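Local coordinates for protein peptidase, C14 family (Geobacter sulfurreducens PCA, PDB 3BIJ) that is uncharacterised in detail but probably acts as a cysteine-type endopeptidase with a caspase-like fold, at residues L7-N12 and L79-H84; G85-D90 and V99-C104; I111-Y116 and T190-L195; V126-F131 and V198-L203. All coordinates share one frame; numbering follows the deposited sequence.

Interaction 1: residues L7-N12 and L79-H84; sequences LALGLN and LSYSGH
Leu9 and Tyr81 pair across two parallel strands, the leucine lying at the edge of the tyrosine ring with CB 3.9 Å from Tyr81 CD2. Two residues on, the Leu11 side chain crosses that of Tyr81 at about a right angle, its CD1 3.5 Å from Tyr81 CE2. Leu79 CD1 lies against both Leu7 and Leu9, reaching Leu9 CD1 at 4.0 Å. The other side of the sheet is more polar: Ser80 OG rests on Ala8 CA at 3.3 Å and holds a water 2.6 Å away. That water donates to Leu9 O, which also accepts Ser82 N, so one carbonyl takes two donors. A regular parallel ladder underlies all this, in which Ser80 N and Ser82 N give to Leu7 O and Leu9 O, while Leu9 N and Leu11 N give to Ser80 O and Ser82 O. With CG anti to its backbone N (chi1 169°), Tyr81 carries its hydroxyl back to the chain beyond the strand, where OH donates to His84 O at 2.7 Å in the ring plane. Gly83 N sits over one ring face, and a CB on Gly83 would collide with the hydroxyl. A leucine in place of Tyr81 has no hydroxyl for His84 O and no ring to stack on Trp103, and would probably leave Gly83-His84 less firmly held. Tyr81 to His84, then a glycine, matches the Tyr-Ser-Gly-His-Gly motif carrying the catalytic histidine in metacaspase relatives, so His84 probably has that role. Helix 57-70 covers Leu7, Leu9 and Leu79, helix 29-42 covers Ala8, and strands 46-51 and 127-133 flank the pair.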
# COMPACT_ATOMS: atom_id res chain seq x y z
N LEU A 7 17.48 -38.79 0.74
CA LEU A 7 18.10 -38.07 -0.37
C LEU A 7 17.74 -36.58 -0.23
O LEU A 7 16.61 -36.19 -0.49
CB LEU A 7 17.58 -38.57 -1.71
CG LEU A 7 18.54 -38.62 -2.90
CD1 LEU A 7 17.73 -38.64 -4.20
CD2 LEU A 7 19.47 -37.43 -2.90
N ALA A 8 18.71 -35.77 0.19
CA ALA A 8 18.48 -34.34 0.36
C ALA A 8 19.02 -33.63 -0.87
O ALA A 8 20.20 -33.72 -1.17
CB ALA A 8 19.18 -33.84 1.63
N LEU A 9 18.13 -32.92 -1.57
CA LEU A 9 18.51 -32.20 -2.77
C LEU A 9 18.37 -30.71 -2.53
O LEU A 9 17.37 -30.25 -1.98
CB LEU A 9 17.61 -32.59 -3.93
CG LEU A 9 17.52 -34.07 -4.30
CD1 LEU A 9 16.52 -34.26 -5.43
CD2 LEU A 9 18.89 -34.57 -4.72
N GLY A 10 19.38 -29.96 -2.95
CA GLY A 10 19.35 -28.52 -2.79
C GLY A 10 20.06 -27.86 -3.96
O GLY A 10 21.23 -28.16 -4.24
N LEU A 11 19.36 -26.98 -4.67
CA LEU A 11 19.96 -26.31 -5.82
C LEU A 11 19.74 -24.82 -5.77
O LEU A 11 18.65 -24.34 -6.07
CB LEU A 11 19.36 -26.82 -7.12
CG LEU A 11 19.46 -28.33 -7.34
CD1 LEU A 11 18.20 -29.00 -6.85
CD2 LEU A 11 19.68 -28.59 -8.82
N ASN A 12 20.75 -24.06 -5.38
CA ASN A 12 20.54 -22.63 -5.37
C ASN A 12 21.18 -21.99 -6.60
O ASN A 12 21.60 -20.84 -6.60
CB ASN A 12 21.04 -22.00 -4.07
CG ASN A 12 22.34 -22.54 -3.65
OD1 ASN A 12 23.21 -22.79 -4.48
ND2 ASN A 12 22.51 -22.74 -2.34
N LEU A 79 12.75 -38.29 0.73
CA LEU A 79 13.22 -37.42 -0.34
C LEU A 79 12.85 -35.98 -0.03
O LEU A 79 11.68 -35.65 0.09
CB LEU A 79 12.60 -37.81 -1.67
CG LEU A 79 12.84 -36.90 -2.89
CD1 LEU A 79 14.33 -36.67 -3.10
CD2 LEU A 79 12.23 -37.55 -4.13
N SER A 80 13.86 -35.12 0.11
CA SER A 80 13.59 -33.72 0.37
C SER A 80 14.18 -32.95 -0.81
O SER A 80 15.20 -33.36 -1.36
CB SER A 80 14.23 -33.25 1.68
OG SER A 80 15.64 -33.30 1.59
N TYR A 81 13.53 -31.85 -1.19
CA TYR A 81 14.00 -31.06 -2.32
C TYR A 81 13.76 -29.58 -2.17
O TYR A 81 12.65 -29.14 -1.86
CB TYR A 81 13.33 -31.54 -3.62
CG TYR A 81 13.52 -30.63 -4.83
CD1 TYR A 81 12.59 -29.63 -5.15
CD2 TYR A 81 14.65 -30.76 -5.63
CE1 TYR A 81 12.79 -28.78 -6.24
CE2 TYR A 81 14.86 -29.91 -6.72
CZ TYR A 81 13.94 -28.93 -7.02
OH TYR A 81 14.16 -28.09 -8.09
N SER A 82 14.81 -28.81 -2.40
CA SER A 82 14.71 -27.37 -2.37
C SER A 82 15.35 -26.88 -3.64
O SER A 82 16.54 -27.07 -3.89
CB SER A 82 15.39 -26.78 -1.13
OG SER A 82 14.56 -26.94 -0.00
N GLY A 83 14.52 -26.27 -4.48
CA GLY A 83 14.99 -25.75 -5.75
C GLY A 83 13.81 -25.12 -6.46
O GLY A 83 12.76 -24.93 -5.86
N HIS A 84 14.00 -24.79 -7.73
CA HIS A 84 12.94 -24.17 -8.52
C HIS A 84 12.01 -25.22 -9.08
O HIS A 84 12.42 -26.36 -9.30
CB HIS A 84 13.53 -23.40 -9.70
CG HIS A 84 13.97 -22.01 -9.37
ND1 HIS A 84 15.30 -21.66 -9.29
CD2 HIS A 84 13.26 -20.90 -9.08
CE1 HIS A 84 15.38 -20.38 -8.96
NE2 HIS A 84 14.16 -19.90 -8.83
O HOH W 1 16.47 -31.06 0.49

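Interaction 2: residues G85-D90 and V99-C104; sequences GGQVPD and VDETWC
Val99 is wedged against the end of strand 85-89, its two methyl groups serving different neighbours. CG1 touches Pro89 CA at 3.7 Å, and CG2 lies 3.7 Å from Gln87 CD, where the extended glutamine chain passes across it at a slant. Between them, Val99 CB rests on Val88 O, the carbonyl that also accepts Asp100 N. Gly86, at the other end of the hairpin, is the next most covered residue. Thr102 OG1 comes within 3.0 Å of Gly86 CA and Cys104 SG within 3.6 Å of the same atom, so a CB would have nowhere to go. The glycine is gripped by two backbone bonds, from Gly86 N to Thr102 O and from Thr102 N to Gly86 O; in both, the donor stands well above the plane of the carbonyl, consistent with the strong twist of strands running at 138° to each other. The Val88 and Asp100 pair is joined more regularly. Val88 places CG1 between its own backbone N and carbonyl carbon (chi1 57°), which brings this methyl 3.8 Å from Asp100 CB and 3.9 Å from Thr102 CG2. Tyr176, Tyr183 and Gln187 of helices 169-178 and 180-189 pack on Val88, while Lys232 of a neighbouring subunit bonds to Asp90 O. The hairpin thus combines apolar contacts with polar groups that find partners beyond it: Thr102 OG1 bonds Glu109, and Asp90 OD2 bonds Ser92. Asp90 OD2 also lies 4.7 Å from Asp100 OD2; their like charges would probably repel, and the hydrogen bond to Ser92 may partly offset this at Asp90.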
# COMPACT_ATOMS: atom_id res chain seq x y z
N GLY A 85 10.77 -24.82 -9.31
CA GLY A 85 9.80 -25.72 -9.88
C GLY A 85 9.65 -25.27 -11.32
O GLY A 85 9.49 -24.08 -11.58
N GLY A 86 9.72 -26.19 -12.27
CA GLY A 86 9.61 -25.79 -13.66
C GLY A 86 8.35 -26.23 -14.36
O GLY A 86 7.50 -26.91 -13.79
N GLN A 87 8.22 -25.82 -15.61
CA GLN A 87 7.08 -26.19 -16.42
C GLN A 87 7.57 -26.32 -17.85
O GLN A 87 8.34 -25.49 -18.34
CB GLN A 87 5.98 -25.12 -16.34
CG GLN A 87 5.45 -24.91 -14.94
CD GLN A 87 4.20 -24.05 -14.88
OE1 GLN A 87 4.09 -23.03 -15.59
NE2 GLN A 87 3.26 -24.43 -14.02
N VAL A 88 7.16 -27.39 -18.51
CA VAL A 88 7.53 -27.63 -19.89
C VAL A 88 6.21 -27.72 -20.64
O VAL A 88 5.26 -28.34 -20.18
CB VAL A 88 8.38 -28.92 -20.03
CG1 VAL A 88 7.63 -30.11 -19.47
CG2 VAL A 88 8.74 -29.14 -21.47
N PRO A 89 6.11 -27.07 -21.80
CA PRO A 89 4.87 -27.10 -22.59
C PRO A 89 4.33 -28.48 -22.90
O PRO A 89 5.08 -29.41 -23.25
CB PRO A 89 5.25 -26.34 -23.86
CG PRO A 89 6.73 -26.62 -23.98
CD PRO A 89 7.18 -26.41 -22.56
N ASP A 90 3.01 -28.58 -22.73
CA ASP A 90 2.24 -29.79 -22.98
C ASP A 90 1.75 -29.72 -24.43
O ASP A 90 0.64 -29.26 -24.71
CB ASP A 90 1.03 -29.86 -22.02
CG ASP A 90 0.11 -31.05 -22.31
OD1 ASP A 90 -0.95 -31.16 -21.66
OD2 ASP A 90 0.43 -31.88 -23.19
N VAL A 99 0.65 -27.16 -19.41
CA VAL A 99 2.04 -27.57 -19.26
C VAL A 99 2.22 -28.69 -18.25
O VAL A 99 1.25 -29.14 -17.62
CB VAL A 99 2.90 -26.36 -18.81
CG1 VAL A 99 2.97 -25.32 -19.93
CG2 VAL A 99 2.28 -25.74 -17.56
N ASP A 100 3.46 -29.16 -18.11
CA ASP A 100 3.79 -30.21 -17.16
C ASP A 100 4.74 -29.65 -16.10
O ASP A 100 5.75 -29.02 -16.43
CB ASP A 100 4.48 -31.39 -17.86
CG ASP A 100 3.53 -32.22 -18.68
OD1 ASP A 100 2.52 -32.71 -18.13
OD2 ASP A 100 3.80 -32.40 -19.89
N GLU A 101 4.41 -29.86 -14.84
CA GLU A 101 5.25 -29.37 -13.75
C GLU A 101 6.54 -30.17 -13.69
O GLU A 101 6.57 -31.35 -14.03
CB GLU A 101 4.49 -29.47 -12.44
CG GLU A 101 3.26 -28.58 -12.42
CD GLU A 101 2.48 -28.69 -11.14
OE1 GLU A 101 1.55 -27.86 -10.93
OE2 GLU A 101 2.78 -29.61 -10.34
N THR A 102 7.61 -29.52 -13.27
CA THR A 102 8.91 -30.17 -13.21
C THR A 102 9.75 -29.62 -12.07
O THR A 102 9.38 -28.66 -11.39
CB THR A 102 9.73 -29.92 -14.49
OG1 THR A 102 10.18 -28.56 -14.50
CG2 THR A 102 8.88 -30.19 -15.73
N TRP A 103 10.89 -30.27 -11.84
CA TRP A 103 11.84 -29.83 -10.84
C TRP A 103 13.00 -29.31 -11.69
O TRP A 103 13.43 -29.98 -12.64
CB TRP A 103 12.31 -30.98 -9.95
CG TRP A 103 11.44 -31.21 -8.74
CD1 TRP A 103 10.33 -30.49 -8.38
CD2 TRP A 103 11.61 -32.22 -7.74
NE1 TRP A 103 9.81 -31.00 -7.22
CE2 TRP A 103 10.57 -32.06 -6.80
CE3 TRP A 103 12.55 -33.24 -7.55
CZ2 TRP A 103 10.43 -32.88 -5.69
CZ3 TRP A 103 12.41 -34.06 -6.44
CH2 TRP A 103 11.36 -33.87 -5.52
N CYS A 104 13.49 -28.12 -11.37
CA CYS A 104 14.59 -27.59 -12.15
C CYS A 104 15.91 -28.05 -11.59
O CYS A 104 16.49 -27.44 -10.69
CB CYS A 104 14.53 -26.08 -12.20
SG CYS A 104 13.10 -25.51 -13.07

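Interaction 3: residues I111-Y116 and T190-L195; sequences IDDELY and TKKVDL
Thr190 opens the contact by laying its methyl on the helix, CG2 3.7 Å from Glu114 CG. The glutamate itself turns back to the helix start, where OE2 accepts Ile111 N at the N-cap position, and OE1 forms a salt bridge with Arg57. Lys192 bends at chi2, chi3 and chi4, bringing NZ 3.3 Å from Asp113 OD1 in a salt bridge whose hydrogen bond is weak. The same NZ makes a second weak bond to Thr190 O, and Lys192 CG lies 3.4 Å from Asp113 OD1. Substituting an alanine for Asp113 would probably leave the lysine ammonium without its charged mate and open a gap beside this loop. Val193 then sets CG2 3.8 Å from Tyr116 CB. Leu195 finishes the run over a face of the Tyr116 ring, a CH-pi contact with CD1 3.9 Å from the centroid and 28° off the normal. Asp112 O lies over the opposite face, toward the rim, so the ring is flanked on both sides. The loop after helix 180-189 is therefore held to helix 112-119 by a long charge pair from Lys192, with carbon contacts from Thr190 before it and from Val193 and Leu195 after it, an attachment that depends little on strong directed bonds.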
# COMPACT_ATOMS: atom_id res chain seq x y z
N ILE A 111 10.66 -34.00 -15.34
CA ILE A 111 9.20 -33.94 -15.44
C ILE A 111 8.54 -34.69 -14.29
O ILE A 111 8.96 -35.79 -13.93
CB ILE A 111 8.68 -34.54 -16.77
CG1 ILE A 111 9.00 -33.61 -17.94
CG2 ILE A 111 7.17 -34.71 -16.71
CD1 ILE A 111 10.47 -33.37 -18.17
N ASP A 112 7.50 -34.09 -13.73
CA ASP A 112 6.80 -34.72 -12.61
C ASP A 112 6.50 -36.19 -12.84
O ASP A 112 6.51 -37.00 -11.90
CB ASP A 112 5.51 -33.95 -12.28
CG ASP A 112 4.57 -33.85 -13.47
OD1 ASP A 112 3.55 -33.13 -13.35
OD2 ASP A 112 4.84 -34.47 -14.52
N ASP A 113 6.24 -36.56 -14.09
CA ASP A 113 5.96 -37.96 -14.39
C ASP A 113 7.17 -38.85 -14.16
O ASP A 113 7.04 -39.97 -13.68
CB ASP A 113 5.47 -38.09 -15.83
CG ASP A 113 3.99 -37.74 -15.97
OD1 ASP A 113 3.60 -37.13 -16.99
OD2 ASP A 113 3.23 -38.09 -15.04
N GLU A 114 8.36 -38.35 -14.49
CA GLU A 114 9.57 -39.13 -14.28
C GLU A 114 9.76 -39.42 -12.79
O GLU A 114 10.16 -40.51 -12.41
CB GLU A 114 10.79 -38.38 -14.81
CG GLU A 114 10.65 -37.86 -16.23
CD GLU A 114 11.95 -37.27 -16.77
OE1 GLU A 114 12.85 -38.05 -17.15
OE2 GLU A 114 12.07 -36.02 -16.79
N LEU A 115 9.48 -38.42 -11.95
CA LEU A 115 9.61 -38.57 -10.50
C LEU A 115 8.53 -39.51 -9.98
O LEU A 115 8.80 -40.43 -9.20
CB LEU A 115 9.47 -37.21 -9.81
CG LEU A 115 9.45 -37.24 -8.29
CD1 LEU A 115 10.76 -37.79 -7.76
CD2 LEU A 115 9.19 -35.83 -7.76
N TYR A 116 7.30 -39.27 -10.41
CA TYR A 116 6.19 -40.11 -9.99
C TYR A 116 6.47 -41.56 -10.34
O TYR A 116 6.25 -42.44 -9.52
CB TYR A 116 4.89 -39.64 -10.66
CG TYR A 116 4.38 -38.32 -10.14
CD1 TYR A 116 3.44 -37.57 -10.87
CD2 TYR A 116 4.86 -37.79 -8.94
CE1 TYR A 116 2.99 -36.34 -10.40
CE2 TYR A 116 4.42 -36.57 -8.47
CZ TYR A 116 3.48 -35.84 -9.20
OH TYR A 116 3.07 -34.61 -8.73
N THR A 190 8.02 -40.99 -21.46
CA THR A 190 7.59 -41.02 -20.07
C THR A 190 6.07 -41.03 -19.99
O THR A 190 5.43 -39.98 -19.97
CB THR A 190 8.13 -39.80 -19.25
OG1 THR A 190 7.72 -38.58 -19.88
CG2 THR A 190 9.65 -39.84 -19.16
N LYS A 191 5.51 -42.23 -19.95
CA LYS A 191 4.06 -42.41 -19.88
C LYS A 191 3.62 -41.92 -18.50
O LYS A 191 4.32 -42.12 -17.50
CB LYS A 191 3.68 -43.89 -20.05
CG LYS A 191 2.38 -44.16 -20.84
CD LYS A 191 2.52 -43.79 -22.32
CE LYS A 191 1.30 -44.24 -23.15
NZ LYS A 191 0.04 -43.54 -22.77
N LYS A 192 2.46 -41.27 -18.46
CA LYS A 192 1.91 -40.74 -17.22
C LYS A 192 1.58 -41.85 -16.24
O LYS A 192 1.39 -43.00 -16.63
CB LYS A 192 0.65 -39.92 -17.52
CG LYS A 192 0.86 -38.62 -18.34
CD LYS A 192 0.89 -38.84 -19.86
CE LYS A 192 2.32 -38.87 -20.43
NZ LYS A 192 3.09 -37.60 -20.25
N VAL A 193 1.52 -41.50 -14.95
CA VAL A 193 1.21 -42.47 -13.91
C VAL A 193 0.43 -41.83 -12.78
O VAL A 193 0.57 -40.64 -12.50
CB VAL A 193 2.49 -43.09 -13.35
CG1 VAL A 193 2.95 -44.22 -14.25
CG2 VAL A 193 3.57 -42.03 -13.24
N ASP A 194 -0.40 -42.64 -12.12
CA ASP A 194 -1.24 -42.17 -11.02
C ASP A 194 -0.62 -42.50 -9.65
O ASP A 194 -0.52 -43.67 -9.27
CB ASP A 194 -2.62 -42.82 -11.14
CG ASP A 194 -3.71 -42.08 -10.37
OD1 ASP A 194 -3.88 -40.86 -10.62
OD2 ASP A 194 -4.39 -42.71 -9.53
N LEU A 195 -0.23 -41.47 -8.90
CA LEU A 195 0.37 -41.67 -7.59
C LEU A 195 -0.52 -42.46 -6.62
O LEU A 195 -0.03 -42.97 -5.61
CB LEU A 195 0.74 -40.33 -6.94
CG LEU A 195 2.16 -39.82 -7.14
CD1 LEU A 195 2.32 -38.50 -6.40
CD2 LEU A 195 3.18 -40.84 -6.61

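Interaction 4: residues V126-F131 and V198-L203; sequences VRVLVF and VKASIL
Four backbone bonds of 2.9 to 3.1 Å join Val126-Val130 to Ser201-Leu203 as parallel strands, whose axes run 17° apart: Ser201 N and Leu203 N donate to Val126 O and Val128 O, while Val128 N and Val130 N donate to Ser201 O and Leu203 O. The last of these is almost straight, 178° at the hydrogen. On one face Val128 and Ile202 point the same way side by side, with Ile202 CD1 3.6 Å from Val128 CB. Ile202 CG1 stands anti to the carbonyl carbon (chi1 -42°), and its terminal methyl leans over to the valine. Ala200 CB fits between Val126 and Val128, 3.7 Å from Val126 CG1 and 3.9 Å from Val128 CG2. Leu129 and Leu203 run alongside each other on the opposite face, where Leu129 CD1 meets Leu203 CG at 3.9 Å. The polar ends on this face find partners beyond the two strands: Arg127 NH2 bonds Gln272, and Ser201 OG bonds Thr264 O. Phe122 packs on Val128 and Ala200, and Phe269 of helix 267-271 covers Arg127 and Leu203. Strand 127-133 is thus an inner strand with 76-89 along its other edge, whereas 201-206 passes the sheet on to the antiparallel strand 258-263.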
# COMPACT_ATOMS: atom_id res chain seq x y z
N VAL A 126 6.79 -50.26 1.85
CA VAL A 126 7.79 -49.23 2.12
C VAL A 126 7.14 -47.84 2.22
O VAL A 126 6.25 -47.51 1.44
CB VAL A 126 8.93 -49.27 1.03
CG1 VAL A 126 8.33 -49.40 -0.35
CG2 VAL A 126 9.80 -48.02 1.11
N ARG A 127 7.57 -47.07 3.21
CA ARG A 127 7.05 -45.72 3.43
C ARG A 127 7.92 -44.74 2.66
O ARG A 127 9.15 -44.81 2.74
CB ARG A 127 7.06 -45.36 4.92
CG ARG A 127 6.18 -46.23 5.78
CD ARG A 127 7.00 -47.05 6.77
NE ARG A 127 7.55 -46.20 7.82
CZ ARG A 127 8.73 -46.40 8.40
NH1 ARG A 127 9.49 -47.42 8.04
NH2 ARG A 127 9.15 -45.56 9.33
N VAL A 128 7.29 -43.85 1.90
CA VAL A 128 8.01 -42.85 1.11
C VAL A 128 7.62 -41.46 1.61
O VAL A 128 6.48 -41.03 1.42
CB VAL A 128 7.67 -42.97 -0.40
CG1 VAL A 128 8.42 -41.91 -1.18
CG2 VAL A 128 8.05 -44.35 -0.91
N LEU A 129 8.56 -40.77 2.24
CA LEU A 129 8.31 -39.43 2.77
C LEU A 129 8.99 -38.40 1.89
O LEU A 129 10.21 -38.42 1.75
CB LEU A 129 8.86 -39.33 4.19
CG LEU A 129 8.69 -38.00 4.91
CD1 LEU A 129 7.22 -37.72 5.14
CD2 LEU A 129 9.46 -38.06 6.22
N VAL A 130 8.21 -37.50 1.29
CA VAL A 130 8.77 -36.47 0.39
C VAL A 130 8.52 -35.03 0.85
O VAL A 130 7.38 -34.64 1.11
CB VAL A 130 8.18 -36.61 -1.05
CG1 VAL A 130 8.82 -35.59 -1.96
CG2 VAL A 130 8.38 -38.01 -1.59
N PHE A 131 9.58 -34.23 0.95
CA PHE A 131 9.46 -32.83 1.31
C PHE A 131 9.89 -32.02 0.09
O PHE A 131 11.01 -32.19 -0.41
CB PHE A 131 10.37 -32.44 2.48
CG PHE A 131 9.90 -32.96 3.80
CD1 PHE A 131 10.34 -34.20 4.28
CD2 PHE A 131 8.98 -32.24 4.56
CE1 PHE A 131 9.86 -34.70 5.49
CE2 PHE A 131 8.50 -32.73 5.77
CZ PHE A 131 8.94 -33.97 6.24
N VAL A 198 0.59 -46.52 -7.03
CA VAL A 198 1.88 -47.06 -6.62
C VAL A 198 1.70 -47.96 -5.42
O VAL A 198 0.84 -47.73 -4.57
CB VAL A 198 2.83 -45.93 -6.27
CG1 VAL A 198 4.15 -46.50 -5.75
CG2 VAL A 198 3.05 -45.06 -7.49
N LYS A 199 2.52 -49.01 -5.33
CA LYS A 199 2.42 -49.94 -4.22
C LYS A 199 2.84 -49.32 -2.90
O LYS A 199 2.22 -49.56 -1.86
CB LYS A 199 3.28 -51.17 -4.49
CG LYS A 199 4.26 -51.00 -5.65
CD LYS A 199 5.27 -52.13 -5.71
CE LYS A 199 4.61 -53.49 -5.89
NZ LYS A 199 3.75 -53.55 -7.12
N ALA A 200 3.89 -48.50 -2.94
CA ALA A 200 4.40 -47.87 -1.72
C ALA A 200 3.46 -46.80 -1.15
O ALA A 200 2.59 -46.29 -1.85
CB ALA A 200 5.76 -47.27 -2.01
N SER A 201 3.62 -46.48 0.14
CA SER A 201 2.79 -45.46 0.78
C SER A 201 3.46 -44.10 0.66
O SER A 201 4.46 -43.84 1.33
CB SER A 201 2.59 -45.76 2.27
OG SER A 201 1.94 -46.99 2.48
N ILE A 202 2.90 -43.23 -0.17
CA ILE A 202 3.47 -41.91 -0.37
C ILE A 202 2.84 -40.84 0.54
O ILE A 202 1.62 -40.77 0.70
CB ILE A 202 3.31 -41.43 -1.83
CG1 ILE A 202 3.61 -42.58 -2.82
CG2 ILE A 202 4.27 -40.28 -2.10
CD1 ILE A 202 5.06 -43.02 -2.86
N LEU A 203 3.69 -40.02 1.15
CA LEU A 203 3.26 -38.92 2.00
C LEU A 203 4.09 -37.76 1.49
O LEU A 203 5.28 -37.64 1.81
CB LEU A 203 3.55 -39.19 3.48
CG LEU A 203 3.40 -38.00 4.44
CD1 LEU A 203 2.13 -37.27 4.16
CD2 LEU A 203 3.44 -38.45 5.89

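How the interactions relate
Interactions 1, 2 and 4 belong to one mixed sheet. Strand 76-89 pairs with 4-10 in interaction 1 and, further along, with 99-104 in interaction 2; their centres lie about 16 Å apart, and Tyr81 stacks on Trp103 where they meet. Leu79 O and Tyr81 N probably bond Phe131 N and Phe131 O, each at 2.7 Å, which links interactions 1 and 4, with centres about 17 Å apart. Interaction 3 packs against the sheet: Glu101 O probably accepts Asp112 N at 2.9 Å, Leu115 touches Leu79 and Trp103, and Leu195 reaches Ile202 of interaction 4. His84, probably part of the active site as in caspase relatives, lies at the junction of interactions 1 and 2.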